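Long-range contacts in probable amidase (Thermus thermophilus, PDB 2DC0), which is a probable member of the amidase family, an alpha/beta protein folded around one large mixed sheet flanked by helices: residues R62-G67 against R105-L110; T125-W130 against S141-G146; G150-V155 against G207-S212; F184-G189 against G417-V422; A350-V355 against L410-A415. One frame throughout, in Å; residues are numbered along the deposited sequence.

Contact 1: R62-G67 against R105-L110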
# COMPACT_ATOMS: atom_id res chain seq x y z
N ARG A 62 36.74 0.42 -12.05
CA ARG A 62 35.48 0.95 -12.58
C ARG A 62 34.46 1.21 -11.48
O ARG A 62 33.72 2.19 -11.54
CB ARG A 62 34.89 -0.01 -13.61
CG ARG A 62 35.76 -0.24 -14.83
CD ARG A 62 35.02 -1.03 -15.91
NE ARG A 62 35.88 -1.27 -17.08
CZ ARG A 62 35.48 -1.90 -18.18
NH1 ARG A 62 34.23 -2.34 -18.29
NH2 ARG A 62 36.33 -2.08 -19.18
N GLY A 63 34.41 0.33 -10.49
CA GLY A 63 33.46 0.50 -9.41
C GLY A 63 33.61 -0.57 -8.34
O GLY A 63 34.59 -1.31 -8.35
N PRO A 64 32.66 -0.67 -7.40
CA PRO A 64 32.71 -1.66 -6.32
C PRO A 64 32.60 -3.12 -6.74
O PRO A 64 32.99 -4.01 -5.99
CB PRO A 64 31.56 -1.23 -5.41
CG PRO A 64 30.57 -0.64 -6.37
CD PRO A 64 31.46 0.18 -7.28
N LEU A 65 32.09 -3.37 -7.94
CA LEU A 65 31.95 -4.74 -8.43
C LEU A 65 32.98 -5.08 -9.50
O LEU A 65 32.89 -6.13 -10.14
CB LEU A 65 30.55 -4.93 -9.02
CG LEU A 65 29.38 -4.73 -8.04
CD1 LEU A 65 28.06 -4.99 -8.75
CD2 LEU A 65 29.55 -5.67 -6.86
N HIS A 66 33.97 -4.21 -9.67
CA HIS A 66 35.01 -4.42 -10.68
C HIS A 66 35.62 -5.82 -10.73
O HIS A 66 36.24 -6.28 -9.78
CB HIS A 66 36.13 -3.39 -10.50
CG HIS A 66 37.15 -3.39 -11.60
ND1 HIS A 66 38.00 -4.45 -11.83
CD2 HIS A 66 37.44 -2.46 -12.54
CE1 HIS A 66 38.77 -4.18 -12.86
NE2 HIS A 66 38.45 -2.98 -13.32
N GLY A 67 35.43 -6.50 -11.86
CA GLY A 67 35.99 -7.83 -12.04
C GLY A 67 35.26 -9.00 -11.42
O GLY A 67 35.72 -10.14 -11.54
N ARG A 105 26.73 -3.28 -14.37
CA ARG A 105 27.81 -3.07 -15.34
C ARG A 105 28.64 -1.83 -15.03
O ARG A 105 29.87 -1.88 -15.05
CB ARG A 105 27.24 -2.99 -16.76
CG ARG A 105 28.29 -2.76 -17.86
CD ARG A 105 27.66 -2.81 -19.25
NE ARG A 105 26.70 -1.73 -19.47
CZ ARG A 105 27.03 -0.46 -19.67
NH1 ARG A 105 28.31 -0.10 -19.69
NH2 ARG A 105 26.09 0.46 -19.85
N GLU A 106 27.98 -0.71 -14.74
CA GLU A 106 28.74 0.50 -14.44
C GLU A 106 29.52 0.37 -13.14
O GLU A 106 30.46 1.12 -12.89
CB GLU A 106 27.80 1.72 -14.38
CG GLU A 106 27.07 1.96 -15.69
CD GLU A 106 26.42 3.33 -15.74
OE1 GLU A 106 25.85 3.76 -14.72
OE2 GLU A 106 26.48 3.97 -16.81
N ALA A 107 29.13 -0.60 -12.31
CA ALA A 107 29.84 -0.82 -11.06
C ALA A 107 31.10 -1.65 -11.34
O ALA A 107 31.94 -1.84 -10.47
CB ALA A 107 28.94 -1.55 -10.05
N GLY A 108 31.22 -2.14 -12.58
CA GLY A 108 32.39 -2.91 -12.96
C GLY A 108 32.22 -4.41 -12.95
O GLY A 108 33.18 -5.16 -13.19
N ALA A 109 31.00 -4.87 -12.68
CA ALA A 109 30.74 -6.30 -12.63
C ALA A 109 30.94 -6.98 -13.97
O ALA A 109 30.72 -6.39 -15.03
CB ALA A 109 29.31 -6.55 -12.13
N LEU A 110 31.36 -8.24 -13.92
CA LEU A 110 31.55 -9.02 -15.13
C LEU A 110 30.33 -9.90 -15.29
O LEU A 110 30.22 -10.95 -14.66
CB LEU A 110 32.82 -9.87 -15.02
CG LEU A 110 33.06 -10.87 -16.16
CD1 LEU A 110 33.04 -10.16 -17.50
CD2 LEU A 110 34.39 -11.57 -15.94
O HOH W 1 31.83 -1.54 -17.13
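L65 meets A107 through both backbone and side chain. Its amide N donates to A107 O over 3.0 Å, reaching the oxygen from above the carbonyl plane along a bent path (143° at the hydrogen). With CG beside the backbone N (chi1 -61°), the leucine lays CD1 3.8 Å from A107 CB, while its own CB stands 3.7 Å from A109 CB. P64 brings its ring carbon CG to 4.1 Å from A107 CB. Alanine suits both places, since one methyl fills the contact and still lets the backbones approach. A second backbone bond, G67 N to G108 O at 2.9 Å, again comes from above the carbonyl plane, and the CA-H of H66 points at the same oxygen.

Glycines make this closeness possible. G108 has positive phi in a Schellman motif that ends the helix, and its bare CA sits 3.8 Å from H66 CA; G67 also takes positive phi. Across from G108, G63 opens a type I turn running to H66, which presents L65 N to the helix end. A water joins R62 NH1 to R105 O, and the NE of the same arginine forms a salt bridge with E55.

The contact lies where helix 99-106 gives way to strand 110-115. L110 already pairs by backbone bonds with L68 and L70, beside strand 69-73. Helix 213-224 packs on L65 through F218 and L219 and on P64 and A107 through I222, and helix 42-57 lies against R62 and H66 through L52 and E55.

Contact 2: T125-W130 against S141-G146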
# COMPACT_ATOMS: atom_id res chain seq x y z
N THR A 125 7.94 -23.59 -10.33
CA THR A 125 8.50 -24.94 -10.31
C THR A 125 9.91 -24.99 -10.89
O THR A 125 10.77 -25.73 -10.41
CB THR A 125 7.65 -25.97 -11.10
OG1 THR A 125 7.69 -25.66 -12.50
CG2 THR A 125 6.20 -25.95 -10.62
N GLY A 126 10.15 -24.19 -11.93
CA GLY A 126 11.46 -24.21 -12.55
C GLY A 126 11.47 -25.24 -13.66
O GLY A 126 12.49 -25.45 -14.33
N GLU A 127 10.34 -25.91 -13.85
CA GLU A 127 10.22 -26.90 -14.91
C GLU A 127 9.82 -26.12 -16.16
O GLU A 127 8.91 -25.30 -16.13
CB GLU A 127 9.17 -27.95 -14.54
CG GLU A 127 9.65 -28.90 -13.46
CD GLU A 127 8.55 -29.80 -12.94
OE1 GLU A 127 7.69 -30.22 -13.74
OE2 GLU A 127 8.55 -30.09 -11.72
N ASN A 128 10.53 -26.37 -17.25
CA ASN A 128 10.33 -25.65 -18.50
C ASN A 128 10.53 -26.63 -19.66
O ASN A 128 11.62 -27.17 -19.84
CB ASN A 128 11.36 -24.52 -18.56
CG ASN A 128 11.14 -23.57 -19.72
OD1 ASN A 128 10.95 -23.99 -20.86
ND2 ASN A 128 11.20 -22.27 -19.44
N PRO A 129 9.47 -26.88 -20.45
CA PRO A 129 9.54 -27.81 -21.59
C PRO A 129 10.37 -27.29 -22.76
O PRO A 129 10.82 -28.07 -23.60
CB PRO A 129 8.07 -27.99 -21.96
CG PRO A 129 7.50 -26.63 -21.67
CD PRO A 129 8.13 -26.30 -20.32
N TRP A 130 10.57 -25.98 -22.83
CA TRP A 130 11.35 -25.38 -23.91
C TRP A 130 12.86 -25.51 -23.70
O TRP A 130 13.59 -25.93 -24.59
CB TRP A 130 11.01 -23.90 -24.05
CG TRP A 130 9.57 -23.60 -24.40
CD1 TRP A 130 8.80 -22.61 -23.87
CD2 TRP A 130 8.75 -24.28 -25.36
NE1 TRP A 130 7.54 -22.64 -24.43
CE2 TRP A 130 7.48 -23.65 -25.35
CE3 TRP A 130 8.96 -25.37 -26.22
CZ2 TRP A 130 6.43 -24.07 -26.17
CZ3 TRP A 130 7.91 -25.79 -27.04
CH2 TRP A 130 6.66 -25.14 -27.01
N SER A 141 17.30 -34.41 -8.90
CA SER A 141 16.01 -35.08 -9.09
C SER A 141 14.90 -34.21 -8.50
O SER A 141 13.72 -34.50 -8.69
CB SER A 141 16.00 -36.46 -8.41
OG SER A 141 16.09 -36.34 -6.99
N ARG A 142 15.29 -33.16 -7.78
CA ARG A 142 14.33 -32.25 -7.14
C ARG A 142 14.23 -30.93 -7.91
O ARG A 142 15.15 -30.54 -8.64
CB ARG A 142 14.75 -31.94 -5.70
CG ARG A 142 14.93 -33.15 -4.77
CD ARG A 142 13.63 -33.91 -4.55
NE ARG A 142 13.74 -34.98 -3.55
CZ ARG A 142 13.52 -34.82 -2.24
NH1 ARG A 142 13.19 -33.63 -1.76
NH2 ARG A 142 13.62 -35.85 -1.42
N GLN A 143 13.11 -30.25 -7.73
CA GLN A 143 12.86 -28.97 -8.39
C GLN A 143 13.82 -27.88 -7.90
O GLN A 143 14.10 -27.78 -6.71
CB GLN A 143 11.42 -28.49 -8.14
CG GLN A 143 10.32 -29.46 -8.59
CD GLN A 143 8.91 -28.91 -8.31
OE1 GLN A 143 8.68 -28.29 -7.28
NE2 GLN A 143 7.98 -29.18 -9.21
N ALA A 144 14.33 -27.09 -8.85
CA ALA A 144 15.19 -25.97 -8.50
C ALA A 144 14.18 -24.91 -8.06
O ALA A 144 14.52 -23.93 -7.40
CB ALA A 144 15.94 -25.48 -9.73
N GLY A 145 13.20 -25.04 -8.45
CA GLY A 145 12.13 -24.13 -8.10
C GLY A 145 12.15 -22.85 -8.90
O GLY A 145 12.69 -22.80 -10.01
N GLY A 146 11.15 -21.85 -8.69
CA GLY A 146 11.20 -20.64 -9.48
C GLY A 146 10.75 -19.25 -9.09
O GLY A 146 10.25 -19.03 -7.99
O HOH W 2 12.75 -27.48 -11.23
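E127 and Q143 share the hydrogen bond that joins the two loops: NE2 of Q143 donates to OE2 of E127 over 2.7 Å, nearly straight at 162°. The oxygen lies close to the amide plane, but the donor reaches it on the anti side and 34° out of the carboxylate plane, the two flat groups being turned 62° apart. Both chains are extended beyond CG, a length that lets them span the gap. Second partners fix both groups, G364 N at the same E127 OE2 and H377 NE2 at Q143 OE1.

Water makes a further link, donating to T125 O at 2.8 Å and accepting from A144 N at 2.9 Å. The CA of G145 also approaches T125 O, at 3.1 Å.

Packing is modest: T125 CB rests 3.7 Å from Q143 NE2. The threonine hydroxyl instead serves its own loop, accepting from E127 N at 3.0 Å in an ST turn, which ties the threonine side chain to the backbone just before the glutamate side chain branches off. G126 and G145 both adopt positive phi, for which glycine is well suited. G145 and G146 begin the glycine- and serine-rich run that leads into helix 149-157, a sequence feature characteristic of the amidase signature family.

Contact 3: G150-V155 against G207-S212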
# COMPACT_ATOMS: atom_id res chain seq x y z
N GLY A 150 17.40 -20.77 -12.28
CA GLY A 150 18.76 -20.85 -12.75
C GLY A 150 19.67 -19.95 -11.94
O GLY A 150 20.80 -20.32 -11.65
N SER A 151 19.18 -18.77 -11.57
CA SER A 151 19.99 -17.84 -10.79
C SER A 151 20.35 -18.39 -9.42
O SER A 151 21.50 -18.26 -8.98
CB SER A 151 19.28 -16.50 -10.63
OG SER A 151 19.28 -15.77 -11.84
N ALA A 152 19.39 -19.00 -8.74
CA ALA A 152 19.63 -19.55 -7.41
C ALA A 152 20.60 -20.73 -7.48
O ALA A 152 21.52 -20.85 -6.67
CB ALA A 152 18.31 -19.98 -6.77
N VAL A 153 20.40 -21.61 -8.46
CA VAL A 153 21.25 -22.77 -8.62
C VAL A 153 22.67 -22.35 -8.99
O VAL A 153 23.65 -22.93 -8.49
CB VAL A 153 20.70 -23.71 -9.73
CG1 VAL A 153 21.67 -24.85 -10.00
CG2 VAL A 153 19.35 -24.27 -9.29
N ALA A 154 22.80 -21.34 -9.85
CA ALA A 154 24.12 -20.85 -10.25
C ALA A 154 24.87 -20.35 -9.02
O ALA A 154 26.04 -20.71 -8.80
CB ALA A 154 23.97 -19.73 -11.27
N VAL A 155 24.20 -19.53 -8.21
CA VAL A 155 24.81 -18.98 -7.00
C VAL A 155 25.17 -20.10 -6.01
O VAL A 155 26.23 -20.07 -5.38
CB VAL A 155 23.85 -17.97 -6.31
CG1 VAL A 155 24.42 -17.52 -4.97
CG2 VAL A 155 23.65 -16.77 -7.22
N GLY A 207 15.68 -8.09 -7.46
CA GLY A 207 16.47 -8.33 -6.26
C GLY A 207 17.60 -9.31 -6.47
O GLY A 207 17.60 -10.07 -7.44
N PRO A 208 18.59 -9.33 -5.56
CA PRO A 208 19.73 -10.23 -5.67
C PRO A 208 19.61 -11.60 -5.02
O PRO A 208 18.82 -11.82 -4.08
CB PRO A 208 20.84 -9.43 -5.01
CG PRO A 208 20.11 -8.83 -3.84
CD PRO A 208 18.80 -8.34 -4.48
N LEU A 209 20.42 -12.52 -5.54
CA LEU A 209 20.55 -13.89 -5.04
C LEU A 209 22.03 -13.96 -4.72
O LEU A 209 22.88 -13.73 -5.58
CB LEU A 209 20.18 -14.91 -6.12
CG LEU A 209 18.66 -15.09 -6.23
CD1 LEU A 209 18.29 -15.48 -7.64
CD2 LEU A 209 18.20 -16.14 -5.22
N THR A 210 22.34 -14.25 -3.46
CA THR A 210 23.72 -14.29 -2.98
C THR A 210 24.02 -15.47 -2.07
O THR A 210 23.13 -16.25 -1.73
CB THR A 210 24.03 -13.02 -2.16
OG1 THR A 210 23.11 -12.95 -1.05
CG2 THR A 210 23.86 -11.78 -3.02
N ARG A 211 25.28 -15.58 -1.66
CA ARG A 211 25.70 -16.65 -0.76
C ARG A 211 25.68 -16.19 0.70
O ARG A 211 25.85 -17.00 1.61
CB ARG A 211 27.10 -17.13 -1.14
CG ARG A 211 27.18 -17.81 -2.50
CD ARG A 211 28.60 -18.23 -2.82
NE ARG A 211 29.06 -19.28 -1.91
CZ ARG A 211 28.68 -20.55 -1.97
NH1 ARG A 211 27.82 -20.94 -2.91
NH2 ARG A 211 29.14 -21.43 -1.09
N SER A 212 25.49 -14.90 0.93
CA SER A 212 25.47 -14.39 2.30
C SER A 212 24.62 -13.14 2.42
O SER A 212 24.32 -12.48 1.41
CB SER A 212 26.89 -14.06 2.76
OG SER A 212 27.42 -13.02 1.95
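The guanidinium of R211 meets V155 O at its edge, the oxygen lying in the group's plane. NH1 donates to that oxygen over 3.1 Å, and the nitrogen is also in the carbonyl plane of V155, although the bond bends to 144° at the hydrogen. A weak second bond from NH1 goes to A156 O. The arginine chain leaves the backbone extended and then turns at chi3 (66°), folding its head back over the helix end; there a positive charge probably interacts favourably with the carbonyls of the last turn. Along the way its CG touches V155 CG1 at 3.7 Å.

V155 rests its two branches on successive parts of the strand backbone, CG1 lying 3.6 Å from T210 C and CG2 3.5 Å from L209 O. This is helix-on-sheet packing in an alpha/beta fold: helix 150-155 runs 8.0 Å from strand 207-210 by their axes, inclined at 33°. The two branches of L209 fill the interval, CD2 reaching A152 CB at 4.1 Å and CD1 pressing on S151 CB at 3.3 Å, tighter than usual for two carbons. Small residues suit the helix face here because they leave room for the leucine. The hydroxyl of S151 is not lost in this apolar setting, being bonded to T115 and S163.

T210 faces away from the helix, and its OG1 donates to S212 O at 2.8 Å. S212 is the N-cap of helix 213-224, which packs against P208 and T210, whereas helix 173-179 lies against A152 and L209 through P175, A176 and N179.

Contact 4: F184-G189 against G417-V422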
# COMPACT_ATOMS: atom_id res chain seq x y z
N PHE A 184 17.05 -11.72 -1.58
CA PHE A 184 16.42 -10.55 -0.99
C PHE A 184 15.47 -9.81 -1.92
O PHE A 184 15.85 -9.42 -3.03
CB PHE A 184 17.49 -9.59 -0.46
CG PHE A 184 16.93 -8.38 0.24
CD1 PHE A 184 16.04 -8.52 1.31
CD2 PHE A 184 17.27 -7.09 -0.17
CE1 PHE A 184 15.51 -7.40 1.97
CE2 PHE A 184 16.76 -5.96 0.47
CZ PHE A 184 15.87 -6.11 1.55
N LYS A 185 14.23 -9.63 -1.46
CA LYS A 185 13.24 -8.88 -2.23
C LYS A 185 13.09 -7.55 -1.50
O LYS A 185 12.44 -7.48 -0.45
CB LYS A 185 11.87 -9.57 -2.26
CG LYS A 185 10.83 -8.77 -3.07
CD LYS A 185 9.39 -9.15 -2.73
CE LYS A 185 8.97 -8.58 -1.39
NZ LYS A 185 8.98 -7.08 -1.40
N PRO A 186 13.70 -6.48 -2.03
CA PRO A 186 13.63 -5.16 -1.40
C PRO A 186 12.22 -4.61 -1.47
O PRO A 186 11.32 -5.21 -2.08
CB PRO A 186 14.59 -4.32 -2.23
CG PRO A 186 15.53 -5.32 -2.83
CD PRO A 186 14.60 -6.45 -3.19
N SER A 187 12.02 -3.45 -0.85
CA SER A 187 10.72 -2.79 -0.89
C SER A 187 10.41 -2.56 -2.36
O SER A 187 11.32 -2.34 -3.17
CB SER A 187 10.78 -1.43 -0.18
OG SER A 187 11.03 -1.59 1.21
N TYR A 188 9.14 -2.61 -2.70
CA TYR A 188 8.72 -2.40 -4.09
C TYR A 188 9.35 -1.13 -4.67
O TYR A 188 9.42 -0.10 -4.00
CB TYR A 188 7.19 -2.27 -4.16
CG TYR A 188 6.66 -1.98 -5.54
CD1 TYR A 188 6.48 -3.00 -6.47
CD2 TYR A 188 6.34 -0.67 -5.92
CE1 TYR A 188 5.99 -2.73 -7.75
CE2 TYR A 188 5.85 -0.40 -7.20
CZ TYR A 188 5.68 -1.43 -8.10
OH TYR A 188 5.19 -1.15 -9.37
N GLY A 189 9.83 -1.24 -5.91
CA GLY A 189 10.41 -0.10 -6.59
C GLY A 189 11.79 0.39 -6.22
O GLY A 189 12.35 1.22 -6.93
N GLY A 417 9.82 -0.01 3.25
CA GLY A 417 10.96 0.88 3.31
C GLY A 417 12.03 0.53 4.33
O GLY A 417 13.07 1.18 4.38
N GLU A 418 11.80 -0.49 5.15
CA GLU A 418 12.80 -0.84 6.15
C GLU A 418 13.76 -1.95 5.73
O GLU A 418 14.05 -2.87 6.50
CB GLU A 418 12.11 -1.19 7.48
CG GLU A 418 11.35 -0.01 8.08
CD GLU A 418 12.15 1.30 8.00
OE1 GLU A 418 13.28 1.36 8.52
OE2 GLU A 418 11.63 2.28 7.40
N ASP A 419 14.27 -1.83 4.51
CA ASP A 419 15.19 -2.80 3.94
C ASP A 419 16.44 -2.97 4.80
O ASP A 419 16.93 -4.09 4.97
CB ASP A 419 15.62 -2.36 2.54
CG ASP A 419 14.44 -2.13 1.62
OD1 ASP A 419 14.43 -2.74 0.53
OD2 ASP A 419 13.53 -1.34 1.99
N GLY A 420 16.96 -1.86 5.31
CA GLY A 420 18.15 -1.91 6.14
C GLY A 420 17.94 -2.71 7.41
O GLY A 420 18.80 -3.48 7.82
N LYS A 421 16.78 -2.52 8.03
CA LYS A 421 16.45 -3.23 9.26
C LYS A 421 16.32 -4.73 8.99
O LYS A 421 16.77 -5.55 9.79
CB LYS A 421 15.15 -2.69 9.85
CG LYS A 421 14.80 -3.22 11.23
CD LYS A 421 13.53 -2.54 11.76
CE LYS A 421 13.20 -2.97 13.18
NZ LYS A 421 14.29 -2.60 14.13
N VAL A 422 15.70 -5.07 7.87
CA VAL A 422 15.53 -6.47 7.51
C VAL A 422 16.88 -7.13 7.30
O VAL A 422 17.15 -8.22 7.80
CB VAL A 422 14.68 -6.61 6.23
CG1 VAL A 422 14.67 -8.06 5.76
CG2 VAL A 422 13.26 -6.14 6.51
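S187 and D419 are joined by two bonds that use both carboxylate oxygens. The amide N of S187 donates to OD1 of D419 over 2.9 Å at 163°, and the hydroxyl OG donates to OD2 over 2.6 Å; each oxygen is met on its syn side, a little over 20° out of the carboxylate plane. With OG beside its own backbone N (chi1 -66°), the serine can offer both donors to one acid. The same OG accepts from G417 N at 2.8 Å, so the hydroxyl links the residue before the N-cap to the first residue of the helix. R190 completes the polar group with a salt bridge to OD2.

Outward from this, P186 CB comes to 3.2 Å from D419 OD1. The F184 ring stands nearly perpendicular to the carboxylate and receives D419 CB at its edge, 3.9 Å from CZ, while P186 N lies over one face. V422, one turn along the helix from the acid, sets CG1 3.9 Å from F184 CE1. Behind them L396 touches both F184 and V422. E418, the N-cap residue, reaches instead to R346 of the second subunit.

D419 opens helix 419-430, and the helix start, the arginine and the two hydrogen bonds to its oxygens should together favour a charged carboxylate, which ties the residues just after strand 182-185 to the helix.

Contact 5: A350-V355 against L410-A415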
# COMPACT_ATOMS: atom_id res chain seq x y z
N ALA A 350 10.33 -7.50 13.10
CA ALA A 350 10.07 -8.18 11.84
C ALA A 350 9.24 -9.41 12.09
O ALA A 350 9.08 -9.85 13.23
CB ALA A 350 11.38 -8.57 11.16
N LEU A 351 8.69 -9.97 11.01
CA LEU A 351 7.92 -11.19 11.11
C LEU A 351 8.86 -12.28 10.65
O LEU A 351 9.75 -12.05 9.84
CB LEU A 351 6.70 -11.16 10.18
CG LEU A 351 5.71 -10.01 10.36
CD1 LEU A 351 4.49 -10.25 9.48
CD2 LEU A 351 5.31 -9.90 11.82
N LEU A 352 8.66 -13.48 11.20
CA LEU A 352 9.44 -14.66 10.84
C LEU A 352 8.46 -15.76 10.47
O LEU A 352 7.43 -15.94 11.13
CB LEU A 352 10.28 -15.15 12.02
CG LEU A 352 11.47 -14.35 12.51
CD1 LEU A 352 12.23 -15.16 13.57
CD2 LEU A 352 12.39 -14.04 11.33
N LEU A 353 8.78 -16.49 9.40
CA LEU A 353 7.96 -17.61 8.94
C LEU A 353 8.75 -18.32 7.85
O LEU A 353 9.52 -17.70 7.13
CB LEU A 353 6.62 -17.14 8.37
CG LEU A 353 6.65 -16.26 7.12
CD1 LEU A 353 5.38 -16.47 6.29
CD2 LEU A 353 6.78 -14.80 7.53
N PRO A 354 8.57 -19.64 7.71
CA PRO A 354 9.30 -20.37 6.68
C PRO A 354 8.99 -19.79 5.30
O PRO A 354 7.94 -19.18 5.09
CB PRO A 354 8.77 -21.79 6.82
CG PRO A 354 8.44 -21.88 8.27
CD PRO A 354 7.75 -20.56 8.52
N VAL A 355 9.91 -19.98 4.36
CA VAL A 355 9.71 -19.48 3.01
C VAL A 355 9.05 -20.58 2.17
O VAL A 355 8.56 -20.32 1.07
CB VAL A 355 11.04 -19.08 2.36
CG1 VAL A 355 11.82 -20.31 1.95
CG2 VAL A 355 10.78 -18.18 1.16
N LEU A 410 14.11 -19.44 5.50
CA LEU A 410 13.35 -18.65 6.46
C LEU A 410 13.10 -17.25 5.91
O LEU A 410 13.98 -16.66 5.29
CB LEU A 410 14.12 -18.52 7.78
CG LEU A 410 13.48 -17.68 8.89
CD1 LEU A 410 12.28 -18.43 9.48
CD2 LEU A 410 14.51 -17.40 9.99
N GLN A 411 11.90 -16.74 6.14
CA GLN A 411 11.57 -15.39 5.69
C GLN A 411 11.63 -14.41 6.85
O GLN A 411 11.15 -14.71 7.94
CB GLN A 411 10.15 -15.34 5.11
CG GLN A 411 10.00 -15.94 3.72
CD GLN A 411 8.61 -15.69 3.17
OE1 GLN A 411 7.65 -16.33 3.58
NE2 GLN A 411 8.50 -14.75 2.24
N VAL A 412 12.23 -13.26 6.59
CA VAL A 412 12.34 -12.18 7.57
C VAL A 412 11.60 -11.04 6.87
O VAL A 412 12.07 -10.53 5.86
CB VAL A 412 13.81 -11.77 7.82
CG1 VAL A 412 13.86 -10.66 8.88
CG2 VAL A 412 14.63 -12.99 8.28
N VAL A 413 10.45 -10.66 7.41
CA VAL A 413 9.60 -9.62 6.83
C VAL A 413 9.61 -8.31 7.61
O VAL A 413 9.31 -8.30 8.81
CB VAL A 413 8.13 -10.10 6.75
CG1 VAL A 413 7.27 -9.08 6.03
CG2 VAL A 413 8.07 -11.46 6.06
N GLY A 414 9.92 -7.20 6.94
CA GLY A 414 9.94 -5.91 7.62
C GLY A 414 8.90 -4.94 7.09
O GLY A 414 8.18 -5.24 6.13
N ALA A 415 8.80 -3.77 7.72
CA ALA A 415 7.85 -2.74 7.30
C ALA A 415 8.32 -2.14 5.99
O ALA A 415 9.50 -2.21 5.65
CB ALA A 415 7.75 -1.65 8.37
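L352 and V412 lie side by side and point the same way, with L352 CD2 3.9 Å from V412 CG2. The same methyl of L352 approaches L410 CD2 at 4.2 Å, and the other branch of V412, CG1, touches A350 CB at 4.0 Å. On the reverse face V413 sits between two leucines: its CB is 3.9 Å from L351 CB, and its CG2 meets CD2 of L353. The latter leucine holds CG between its backbone N and carbonyl carbon (chi1 64°), which leans the side chain across to the neighbouring strand. Branched aliphatic residues suit these buried positions.

Between the two layers of side chains the strands pair antiparallel, their axes at 163°. L351 and V413 form a hydrogen-bonded pair; L351 N donates at 2.8 Å to V413 O, in the carbonyl plane and on a lone pair, and V413 N answers to L351 O. L353 and Q411 form the next such pair, in which Q411 N to L353 O is firm but L353 N to Q411 O, at 3.3 Å, is weak. Q411 brings the polar margin: V355 CG2 packs at 3.5 Å on its aliphatic CG, the two side chains crossing at about a right angle.

Strand 350-354 lies in the large sheet between strands 406-413 and 237-240, and strand 395-403 flanks 406-413 beyond. Helix 419-430 covers A350, L352 and V412 through V422, L425 and L429, and helix 251-263 packs on L410 and P354 through F257.

All five contacts are largely buried, but the centre of contact 3 lies nearest the chain's centre, about 8 Å from it, and that of contact 1 farthest, about 22 Å. Contacts 3, 4 and 5 reach the same large sheet, and contact 1 touches its far part through L110. Contacts 3 and 4 involve its adjacent strands 206-210 and 182-185, which touch through P208 O and F184 N; contact 5 is nested in the chain loop closed by contact 4, and V422 packs against the backbone at V412 and G414. Contact 2 meets contact 3 where A144 packs on V153. Chemistry varies accordingly: strand pairing in contact 5, helix-on-sheet packing in contact 3, a buried acid in contact 4, and glycine-rich turns in contacts 1 and 2.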